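Local coordinates for computational designed protein based on evolution (Synthetic construct, PDB 6JCC) that has no established activity of its own, being a computationally designed helical protein that probably adopts the death-fold architecture of a caspase recruitment domain, at residues A[81-84]-A[85-88]. Sequence-based numbering, arbitrary orientation.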
loop_
_atom_site.group_PDB
_atom_site.type_symbol
_atom_site.label_atom_id
_atom_site.label_comp_id
_atom_site.label_asym_id
_atom_site.label_seq_id
_atom_site.Cartn_x
_atom_site.Cartn_y
_atom_site.Cartn_z
ATOM N N HIS A 81 12.536 -5.996 -0.613
ATOM C CA HIS A 81 13.121 -5.124 0.420
ATOM C C HIS A 81 13.319 -5.796 1.783
ATOM O O HIS A 81 13.870 -5.177 2.697
ATOM C CB HIS A 81 12.278 -3.854 0.583
ATOM C CG HIS A 81 12.434 -2.888 -0.546
ATOM N ND1 HIS A 81 11.755 -3.019 -1.737
ATOM C CD2 HIS A 81 13.203 -1.782 -0.673
ATOM C CE1 HIS A 81 12.089 -2.029 -2.544
ATOM N NE2 HIS A 81 12.970 -1.266 -1.924
ATOM N N GLY A 82 12.864 -7.043 1.914
ATOM C CA GLY A 82 13.088 -7.861 3.105
ATOM C C GLY A 82 11.904 -8.003 4.050
ATOM O O GLY A 82 12.109 -8.223 5.243
ATOM N N TYR A 83 10.676 -7.903 3.538
ATOM C CA TYR A 83 9.464 -7.950 4.376
ATOM C C TYR A 83 8.479 -9.011 3.886
ATOM O O TYR A 83 7.435 -8.699 3.310
ATOM C CB TYR A 83 8.812 -6.565 4.446
ATOM C CG TYR A 83 9.729 -5.537 5.057
ATOM C CD1 TYR A 83 9.847 -5.417 6.441
ATOM C CD2 TYR A 83 10.514 -4.709 4.256
ATOM C CE1 TYR A 83 10.706 -4.490 7.010
ATOM C CE2 TYR A 83 11.378 -3.780 4.816
ATOM C CZ TYR A 83 11.470 -3.673 6.192
ATOM O OH TYR A 83 12.321 -2.757 6.758
ATOM N N GLN A 84 8.822 -10.271 4.141
ATOM C CA GLN A 84 8.009 -11.413 3.709
ATOM C C GLN A 84 6.654 -11.450 4.415
ATOM O O GLN A 84 5.624 -11.619 3.764
ATOM C CB GLN A 84 8.745 -12.736 3.956
ATOM C CG GLN A 84 9.985 -12.945 3.100
ATOM C CD GLN A 84 9.682 -13.245 1.637
ATOM O OE1 GLN A 84 8.649 -13.826 1.306
ATOM N NE2 GLN A 84 10.596 -12.857 0.751
ATOM N N ALA A 85 6.668 -11.291 5.739
ATOM C CA ALA A 85 5.442 -11.339 6.545
ATOM C C ALA A 85 4.458 -10.228 6.176
ATOM O O ALA A 85 3.261 -10.485 6.035
ATOM C CB ALA A 85 5.773 -11.284 8.030
ATOM N N LEU A 86 4.954 -9.005 6.011
ATOM C CA LEU A 86 4.096 -7.896 5.573
ATOM C C LEU A 86 3.559 -8.095 4.156
ATOM O O LEU A 86 2.415 -7.736 3.878
ATOM C CB LEU A 86 4.823 -6.554 5.673
ATOM C CG LEU A 86 5.186 -6.099 7.087
ATOM C CD1 LEU A 86 5.981 -4.806 7.025
ATOM C CD2 LEU A 86 3.958 -5.915 7.959
ATOM N N ALA A 87 4.375 -8.670 3.273
ATOM C CA ALA A 87 3.922 -9.021 1.922
ATOM C C ALA A 87 2.778 -10.041 1.956
ATOM O O ALA A 87 1.782 -9.894 1.236
ATOM C CB ALA A 87 5.081 -9.544 1.088
ATOM N N ASP A 88 2.919 -11.051 2.813
ATOM C CA ASP A 88 1.880 -12.072 2.979
ATOM C C ASP A 88 0.601 -11.503 3.575
ATOM O O ASP A 88 -0.489 -11.838 3.118
ATOM C CB ASP A 88 2.374 -13.221 3.860
ATOM C CG ASP A 88 3.462 -14.038 3.206
ATOM O OD1 ASP A 88 3.556 -14.069 1.967
ATOM O OD2 ASP A 88 4.226 -14.667 3.951
#
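Y83 and L86 lie side by side and point the same way at the start of helix 84-93, ring CD1 of Y83 standing 4.0 Å from methyl CD1 of L86, an oblique approach. Both side chains set CG beside their own backbone N (chi1 -61° for Y83, -65° for L86), and with these torsions they run alongside each other toward helix 6-22, Y83 meeting N22 and L23, L86 meeting E18, I19 and N22. Tyrosine suits its partly exposed place because the ring can pack while the hydroxyl tolerates water; wholly apolar leucine suits the buried one. Y83 holds the N-cap position, and its carbonyl O accepts a bond from A87 N at 3.1 Å, in the opening turn. Q84 O follows with D88 N at 2.9 Å, a fairly straight bond (156° at the hydrogen). The small, buried A87 side chain lies against I75, L78 and R79 of helix 68-80. G82, with positive phi, closes that helix in a Schellman motif; a CB here would press on H81 O, which glycine avoids. Among the exposed residues, Q84 OE1 hydrogen-bonds R79 and D88 OD1 forms a salt bridge with it, so D88 probably balances part of the arginine's charge while apolar contacts join the helix start to helix 6-22.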